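Local coordinates for protein metallo-beta-lactamase (Pseudomonas stutzeri, PDB 4ZEJ) that probably hydrolyses beta-lactam antibiotics to substituted beta-amino acids, using two zinc ions bound in its active site, at residues Asp176-Ser181 with Ser213-Ala218; Glu13-His18 with Pro148-Leu153. All coordinates share one frame; numbering follows the deposited sequence.

The chain has the alpha-beta/beta-alpha sandwich of metallo-beta-lactamases, with two beta sheets packed face to face and helices outside. Interaction 2 lies between the sheets: strand 15-24 belongs to one and strand 152-156 to the other. Interaction 1 is an outer contact between helix 175-188 and the C-terminal helix 206-218. Strand 152-156 and helix 175-188 follow each other in the chain, yet the two contacts do not touch. Their centres are 27 Å apart and their nearest atoms about 9 Å. Interaction 1 is peripheral, but its W178 side chain reaches in to about 8 Å from a zinc ion and about 4 Å from that of the zinc ligand H138. Interaction 2 lies away from the site.

Interaction 1: Asp176-Ser181 with Ser213-Ala218; sequences DQWSRS and SLAETA
Helix 175-188 packs against the C-terminal helix 206-218 in a nearly antiparallel pair, and W178, S179, A215 and E216 make the contact. The two segment axes come within 7.9 Å at a signed crossing angle of -155°. Small residues allow this approach. S179 and A215 have the closest CA atoms across the pair, 5.3 Å apart. The A215 methyl CB points at the other helix and rests 3.7 Å from the backbone N of S179. It also touches W178 CB at 3.8 Å, and it meets the start of the indole obliquely. No hydrogen bond crosses between the segments. A polar link forms one residue on, where S219 OG is hydrogen-bonded to both D176 OD1 and A215 O.

In the metallo-beta-lactamase fold both helices lie on the outside of the sandwich, but W178 reaches in from this layer toward the metal site. Its CG stands anti to the backbone N (chi1 -159°). CB is thus left against A215 while the ring extends past the methyl. The buried indole NE1 is satisfied by the backbone O of F158, and the ring stacks with that of F158. It also touches H138, a ligand of one zinc, so W178 is a second-shell neighbour of the site.

At the outer edge the aliphatic part of E216 makes the contact: CG lies 3.8 Å from S179 CB. This CG sits beside its own backbone N. The rest of the E216 chain is extended, and its carboxylate forms a salt bridge with K212 NZ.

Interaction 2: Glu13-His18 with Pro148-Leu153; sequences ENIFLH and PKSKIL
I15 meets I152 and S150 between the two sheets of the alpha-beta/beta-alpha sandwich. I15 is at the start of strand 15-24. I152 opens strand 152-156 of the other sheet, and S150 is in the turn before it. K151 and I152 both face L147 in a G1 beta bulge where this strand begins. The K151 side chain folds back, and its NZ reaches P148 O and E191. I15, S150 and I152 are all buried.

The isoleucine pair is apolar and dry. The two side chains reach toward each other tip to tip, and I152 CD1 fits against the branched I15 side chain. It lies 3.7 Å from I15 CG2 and is equally close to I15 CG1. The I15 CG1 branch stands beside the backbone N (chi1 -55°), with CG2 anti to that N. This brings both branches to the I152 methyl. L147 and V37 also touch I15, and K12 touches I152.

The S150 side is just as close but polar, and it carries water next to the exposed E13. S150 OG rests against the CG1-CD1 arm of I15, 3.6 Å from CD1 and as near to CG1. No direct hydrogen bond joins the segments. Instead a water bridges them: it donates to E13 O at 2.9 Å and is hydrogen-bonded to S150 OG at 2.6 Å.

Interaction 1: Asp176-Ser181 with Ser213-Ala218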
ATOM      1  N   ASP A 176      12.994   3.561 -16.241  1.00 33.20           N
ATOM      2  CA  ASP A 176      12.673   4.586 -17.264  1.00 34.21           C
ATOM      3  C   ASP A 176      11.197   4.981 -17.243  1.00 32.77           C
ATOM      4  O   ASP A 176      10.869   6.177 -17.266  1.00 32.78           O
ATOM      5  CB  ASP A 176      13.082   4.128 -18.656  1.00 37.62           C
ATOM      6  CG  ASP A 176      14.586   4.089 -18.834  1.00 39.54           C
ATOM      7  OD1 ASP A 176      15.277   5.027 -18.382  1.00 40.98           O
ATOM      8  OD2 ASP A 176      15.080   3.128 -19.439  1.00 42.68           O
ATOM      9  N   GLN A 177      10.316   3.987 -17.143  1.00 31.32           N
ATOM     10  CA  GLN A 177       8.882   4.230 -17.061  1.00 30.60           C
ATOM     11  C   GLN A 177       8.460   4.944 -15.763  1.00 28.06           C
ATOM     12  O   GLN A 177       7.492   5.700 -15.760  1.00 27.78           O
ATOM     13  CB  GLN A 177       8.124   2.907 -17.225  1.00 31.70           C
ATOM     14  CG  GLN A 177       6.593   2.978 -17.243  1.00 32.49           C
ATOM     15  CD  GLN A 177       5.992   4.012 -18.187  1.00 34.00           C
ATOM     16  OE1 GLN A 177       6.348   4.087 -19.387  1.00 36.04           O
ATOM     17  NE2 GLN A 177       5.043   4.800 -17.668  1.00 33.60           N
ATOM     18  N   TRP A 178       9.195   4.722 -14.675  1.00 26.00           N
ATOM     19  CA  TRP A 178       8.766   5.208 -13.347  1.00 24.25           C
ATOM     20  C   TRP A 178       8.585   6.723 -13.328  1.00 24.02           C
ATOM     21  O   TRP A 178       7.620   7.219 -12.758  1.00 23.43           O
ATOM     22  CB  TRP A 178       9.754   4.760 -12.266  1.00 23.19           C
ATOM     23  CG  TRP A 178       9.257   4.726 -10.863  1.00 22.04           C
ATOM     24  CD1 TRP A 178       8.228   5.455 -10.296  1.00 21.59           C
ATOM     25  CD2 TRP A 178       9.836   3.970  -9.805  1.00 21.56           C
ATOM     26  NE1 TRP A 178       8.114   5.147  -8.962  1.00 21.02           N
ATOM     27  CE2 TRP A 178       9.094   4.245  -8.631  1.00 20.97           C
ATOM     28  CE3 TRP A 178      10.889   3.046  -9.741  1.00 21.88           C
ATOM     29  CZ2 TRP A 178       9.381   3.645  -7.409  1.00 20.92           C
ATOM     30  CZ3 TRP A 178      11.177   2.444  -8.511  1.00 21.84           C
ATOM     31  CH2 TRP A 178      10.424   2.742  -7.369  1.00 21.28           C
ATOM     32  N   SER A 179       9.491   7.463 -13.963  1.00 24.62           N
ATOM     33  CA  SER A 179       9.361   8.929 -13.972  1.00 24.97           C
ATOM     34  C   SER A 179       8.065   9.348 -14.682  1.00 26.18           C
ATOM     35  O   SER A 179       7.358  10.238 -14.203  1.00 25.92           O
ATOM     36  CB  SER A 179      10.598   9.601 -14.593  1.00 25.54           C
ATOM     37  OG  SER A 179      10.810   9.170 -15.917  1.00 27.13           O
ATOM     38  N   ARG A 180       7.746   8.687 -15.796  1.00 27.83           N
ATOM     39  CA  ARG A 180       6.503   8.967 -16.535  1.00 29.80           C
ATOM     40  C   ARG A 180       5.269   8.570 -15.740  1.00 28.70           C
ATOM     41  O   ARG A 180       4.298   9.313 -15.699  1.00 28.84           O
ATOM     42  CB  ARG A 180       6.469   8.242 -17.880  1.00 32.80           C
ATOM     43  CG  ARG A 180       7.343   8.873 -18.938  1.00 35.31           C
ATOM     44  CD  ARG A 180       7.098   8.231 -20.294  1.00 38.86           C
ATOM     45  NE  ARG A 180       7.574   6.843 -20.315  1.00 40.09           N
ATOM     46  CZ  ARG A 180       8.850   6.464 -20.446  1.00 41.03           C
ATOM     47  NH1 ARG A 180       9.837   7.361 -20.563  1.00 41.64           N
ATOM     48  NH2 ARG A 180       9.150   5.168 -20.469  1.00 41.67           N
ATOM     49  N   SER A 181       5.315   7.386 -15.124  1.00 27.39           N
ATOM     50  CA  SER A 181       4.243   6.937 -14.238  1.00 26.79           C
ATOM     51  C   SER A 181       4.019   7.907 -13.089  1.00 25.79           C
ATOM     52  O   SER A 181       2.876   8.193 -12.732  1.00 25.93           O
ATOM     53  CB  SER A 181       4.544   5.539 -13.678  1.00 26.04           C
ATOM     54  OG  SER A 181       4.750   4.633 -14.747  1.00 26.98           O
ATOM     55  N   SER A 213      12.054  12.536  -9.601  1.00 18.45           N
ATOM     56  CA  SER A 213      13.471  12.905  -9.763  1.00 18.84           C
ATOM     57  C   SER A 213      14.427  11.736  -9.523  1.00 18.69           C
ATOM     58  O   SER A 213      15.369  11.544 -10.310  1.00 19.39           O
ATOM     59  CB  SER A 213      13.826  14.095  -8.878  1.00 19.16           C
ATOM     60  OG  SER A 213      15.175  14.484  -9.046  1.00 20.39           O
ATOM     61  N   LEU A 214      14.190  10.957  -8.469  1.00 18.15           N
ATOM     62  CA  LEU A 214      15.002   9.756  -8.206  1.00 19.00           C
ATOM     63  C   LEU A 214      15.005   8.808  -9.404  1.00 19.86           C
ATOM     64  O   LEU A 214      16.059   8.273  -9.779  1.00 20.90           O
ATOM     65  CB  LEU A 214      14.528   8.994  -6.973  1.00 19.14           C
ATOM     66  CG  LEU A 214      14.742   9.654  -5.597  1.00 19.10           C
ATOM     67  CD1 LEU A 214      13.996   8.847  -4.566  1.00 19.65           C
ATOM     68  CD2 LEU A 214      16.220   9.766  -5.265  1.00 20.72           C
ATOM     69  N   ALA A 215      13.830   8.595 -10.005  1.00 19.96           N
ATOM     70  CA  ALA A 215      13.719   7.735 -11.177  1.00 21.66           C
ATOM     71  C   ALA A 215      14.496   8.314 -12.370  1.00 22.48           C
ATOM     72  O   ALA A 215      15.136   7.571 -13.122  1.00 23.77           O
ATOM     73  CB  ALA A 215      12.264   7.513 -11.547  1.00 22.39           C
ATOM     74  N   GLU A 216      14.450   9.633 -12.533  1.00 22.35           N
ATOM     75  CA  GLU A 216      15.182  10.306 -13.613  1.00 23.85           C
ATOM     76  C   GLU A 216      16.694  10.132 -13.494  1.00 24.63           C
ATOM     77  O   GLU A 216      17.363   9.952 -14.512  1.00 25.52           O
ATOM     78  CB  GLU A 216      14.843  11.800 -13.677  1.00 23.93           C
ATOM     79  CG  GLU A 216      13.404  12.061 -14.099  1.00 24.89           C
ATOM     80  CD  GLU A 216      12.980  13.506 -13.955  1.00 25.67           C
ATOM     81  OE1 GLU A 216      12.014  13.900 -14.641  1.00 28.02           O
ATOM     82  OE2 GLU A 216      13.611  14.268 -13.199  1.00 25.12           O
ATOM     83  N   THR A 217      17.233  10.197 -12.275  1.00 24.91           N
ATOM     84  CA  THR A 217      18.686  10.057 -12.094  1.00 27.28           C
ATOM     85  C   THR A 217      19.134   8.591 -12.012  1.00 30.47           C
ATOM     86  O   THR A 217      20.298   8.289 -12.297  1.00 32.61           O
ATOM     87  CB  THR A 217      19.209  10.879 -10.901  1.00 26.95           C
ATOM     88  OG1 THR A 217      18.529  10.503  -9.707  1.00 25.18           O
ATOM     89  CG2 THR A 217      18.999  12.366 -11.163  1.00 27.05           C
ATOM     90  N   ALA A 218      18.217   7.681 -11.695  1.00 32.97           N
ATOM     91  CA  ALA A 218      18.530   6.259 -11.712  1.00 38.04           C
ATOM     92  C   ALA A 218      18.676   5.730 -13.149  1.00 43.95           C
ATOM     93  O   ALA A 218      19.397   4.774 -13.368  1.00 46.26           O
ATOM     94  CB  ALA A 218      17.489   5.457 -10.939  1.00 37.68           C
TER

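Interaction 2: Glu13-His18 with Pro148-Leu153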
ATOM      1  N   GLU A  13      -8.812  12.593  10.719  1.00 39.98           N
ATOM      2  CA  GLU A  13     -10.135  12.010  10.959  1.00 41.07           C
ATOM      3  C   GLU A  13     -10.357  10.815  10.025  1.00 38.82           C
ATOM      4  O   GLU A  13     -10.177  10.923   8.807  1.00 37.92           O
ATOM      5  CB  GLU A  13     -11.252  13.039  10.753  1.00 44.68           C
ATOM      6  CG  GLU A  13     -12.661  12.510  11.072  1.00 46.94           C
ATOM      7  CD  GLU A  13     -13.769  13.493  10.747  1.00 50.65           C
ATOM      8  OE1 GLU A  13     -13.493  14.522  10.097  1.00 52.28           O
ATOM      9  OE2 GLU A  13     -14.935  13.244  11.142  1.00 53.08           O
ATOM     10  N   ASN A  14     -10.713   9.681  10.618  1.00 37.76           N
ATOM     11  CA  ASN A  14     -11.079   8.466   9.889  1.00 36.65           C
ATOM     12  C   ASN A  14      -9.931   7.720   9.197  1.00 33.62           C
ATOM     13  O   ASN A  14     -10.185   6.728   8.523  1.00 33.10           O
ATOM     14  CB  ASN A  14     -12.233   8.738   8.892  1.00 38.62           C
ATOM     15  CG  ASN A  14     -13.549   9.022   9.587  1.00 41.54           C
ATOM     16  OD1 ASN A  14     -13.858   8.413  10.602  1.00 42.37           O
ATOM     17  ND2 ASN A  14     -14.342   9.932   9.029  1.00 43.90           N
ATOM     18  N   ILE A  15      -8.686   8.155   9.384  1.00 31.95           N
ATOM     19  CA  ILE A  15      -7.544   7.555   8.679  1.00 29.79           C
ATOM     20  C   ILE A  15      -6.436   7.214   9.662  1.00 28.45           C
ATOM     21  O   ILE A  15      -5.925   8.091  10.371  1.00 28.78           O
ATOM     22  CB  ILE A  15      -6.982   8.485   7.572  1.00 29.94           C
ATOM     23  CG1 ILE A  15      -8.086   8.888   6.577  1.00 31.57           C
ATOM     24  CG2 ILE A  15      -5.793   7.822   6.862  1.00 28.38           C
ATOM     25  CD1 ILE A  15      -8.665   7.775   5.725  1.00 31.41           C
ATOM     26  N   PHE A  16      -6.056   5.937   9.688  1.00 27.29           N
ATOM     27  CA  PHE A  16      -5.029   5.452  10.593  1.00 26.38           C
ATOM     28  C   PHE A  16      -3.906   4.791   9.813  1.00 24.70           C
ATOM     29  O   PHE A  16      -4.159   4.050   8.862  1.00 23.88           O
ATOM     30  CB  PHE A  16      -5.634   4.464  11.584  1.00 27.39           C
ATOM     31  CG  PHE A  16      -6.656   5.094  12.492  1.00 29.76           C
ATOM     32  CD1 PHE A  16      -6.289   5.563  13.746  1.00 30.73           C
ATOM     33  CD2 PHE A  16      -7.972   5.270  12.065  1.00 31.40           C
ATOM     34  CE1 PHE A  16      -7.222   6.167  14.580  1.00 33.17           C
ATOM     35  CE2 PHE A  16      -8.914   5.887  12.886  1.00 33.82           C
ATOM     36  CZ  PHE A  16      -8.539   6.333  14.146  1.00 34.81           C
ATOM     37  N   LEU A  17      -2.680   5.076  10.233  1.00 23.82           N
ATOM     38  CA  LEU A  17      -1.476   4.487   9.654  1.00 22.99           C
ATOM     39  C   LEU A  17      -1.060   3.318  10.513  1.00 22.23           C
ATOM     40  O   LEU A  17      -0.948   3.461  11.735  1.00 23.40           O
ATOM     41  CB  LEU A  17      -0.358   5.530   9.657  1.00 23.25           C
ATOM     42  CG  LEU A  17       0.987   5.084   9.090  1.00 22.99           C
ATOM     43  CD1 LEU A  17       0.905   5.040   7.584  1.00 23.31           C
ATOM     44  CD2 LEU A  17       2.071   6.064   9.554  1.00 23.53           C
ATOM     45  N   HIS A  18      -0.879   2.147   9.900  1.00 21.48           N
ATOM     46  CA  HIS A  18      -0.299   1.016  10.596  1.00 21.10           C
ATOM     47  C   HIS A  18       1.138   0.803  10.139  1.00 20.21           C
ATOM     48  O   HIS A  18       1.438   0.876   8.948  1.00 19.60           O
ATOM     49  CB  HIS A  18      -1.167  -0.258  10.533  1.00 21.60           C
ATOM     50  CG  HIS A  18      -1.342  -0.871   9.177  1.00 21.38           C
ATOM     51  ND1 HIS A  18      -0.390  -1.681   8.595  1.00 21.22           N
ATOM     52  CD2 HIS A  18      -2.416  -0.912   8.353  1.00 21.95           C
ATOM     53  CE1 HIS A  18      -0.846  -2.142   7.447  1.00 21.56           C
ATOM     54  NE2 HIS A  18      -2.075  -1.700   7.280  1.00 22.06           N
ATOM     55  N   PRO A 148     -10.801  10.079  -1.952  1.00 34.19           N
ATOM     56  CA  PRO A 148     -11.329  11.404  -2.320  1.00 35.95           C
ATOM     57  C   PRO A 148     -11.902  12.222  -1.163  1.00 37.59           C
ATOM     58  O   PRO A 148     -11.792  13.445  -1.184  1.00 38.40           O
ATOM     59  CB  PRO A 148     -12.420  11.092  -3.364  1.00 37.45           C
ATOM     60  CG  PRO A 148     -12.643   9.627  -3.312  1.00 37.01           C
ATOM     61  CD  PRO A 148     -11.388   9.008  -2.781  1.00 34.70           C
ATOM     62  N   LYS A 149     -12.483  11.549  -0.170  1.00 38.64           N
ATOM     63  CA  LYS A 149     -13.055  12.223   0.998  1.00 40.43           C
ATOM     64  C   LYS A 149     -11.982  12.844   1.894  1.00 39.02           C
ATOM     65  O   LYS A 149     -12.215  13.895   2.497  1.00 40.16           O
ATOM     66  CB  LYS A 149     -13.918  11.252   1.817  1.00 42.08           C
ATOM     67  CG  LYS A 149     -15.118  10.715   1.052  1.00 44.31           C
ATOM     68  CD  LYS A 149     -15.941   9.731   1.874  1.00 45.79           C
ATOM     69  CE  LYS A 149     -16.827  10.407   2.895  1.00 48.22           C
ATOM     70  NZ  LYS A 149     -17.994   9.544   3.227  1.00 50.22           N
ATOM     71  N   SER A 150     -10.821  12.194   1.973  1.00 36.31           N
ATOM     72  CA  SER A 150      -9.717  12.627   2.830  1.00 35.12           C
ATOM     73  C   SER A 150      -8.620  13.410   2.101  1.00 33.51           C
ATOM     74  O   SER A 150      -7.768  14.013   2.754  1.00 32.99           O
ATOM     75  CB  SER A 150      -9.083  11.401   3.490  1.00 33.97           C
ATOM     76  OG  SER A 150     -10.071  10.664   4.184  1.00 35.63           O
ATOM     77  N   LYS A 151      -8.634  13.389   0.767  1.00 32.69           N
ATOM     78  CA  LYS A 151      -7.586  14.008  -0.043  1.00 31.73           C
ATOM     79  C   LYS A 151      -6.211  13.406   0.259  1.00 29.21           C
ATOM     80  O   LYS A 151      -5.192  14.114   0.265  1.00 28.41           O
ATOM     81  CB  LYS A 151      -7.566  15.539   0.128  1.00 33.30           C
ATOM     82  CG  LYS A 151      -8.928  16.218   0.063  1.00 36.14           C
ATOM     83  CD  LYS A 151      -9.583  16.031  -1.296  1.00 37.49           C
ATOM     84  CE  LYS A 151     -10.986  16.618  -1.331  1.00 40.60           C
ATOM     85  NZ  LYS A 151     -11.775  16.013  -2.440  1.00 41.81           N
ATOM     86  N   ILE A 152      -6.205  12.099   0.499  1.00 28.04           N
ATOM     87  CA  ILE A 152      -4.988  11.340   0.748  1.00 26.40           C
ATOM     88  C   ILE A 152      -4.742  10.444  -0.453  1.00 25.36           C
ATOM     89  O   ILE A 152      -5.647   9.739  -0.910  1.00 25.99           O
ATOM     90  CB  ILE A 152      -5.094  10.484   2.024  1.00 26.59           C
ATOM     91  CG1 ILE A 152      -5.136  11.389   3.264  1.00 27.70           C
ATOM     92  CG2 ILE A 152      -3.954   9.447   2.101  1.00 25.44           C
ATOM     93  CD1 ILE A 152      -5.512  10.659   4.538  1.00 28.23           C
ATOM     94  N   LEU A 153      -3.509  10.466  -0.947  1.00 23.88           N
ATOM     95  CA  LEU A 153      -3.033   9.474  -1.883  1.00 22.97           C
ATOM     96  C   LEU A 153      -2.098   8.528  -1.148  1.00 21.83           C
ATOM     97  O   LEU A 153      -1.062   8.939  -0.635  1.00 21.09           O
ATOM     98  CB  LEU A 153      -2.296  10.140  -3.046  1.00 22.94           C
ATOM     99  CG  LEU A 153      -1.832   9.207  -4.152  1.00 22.59           C
ATOM    100  CD1 LEU A 153      -3.019   8.620  -4.898  1.00 23.58           C
ATOM    101  CD2 LEU A 153      -0.888   9.962  -5.086  1.00 22.61           C
TER
HETATM  102  O   HOH W   1     -10.788  12.137   6.263  1.00 37.65           O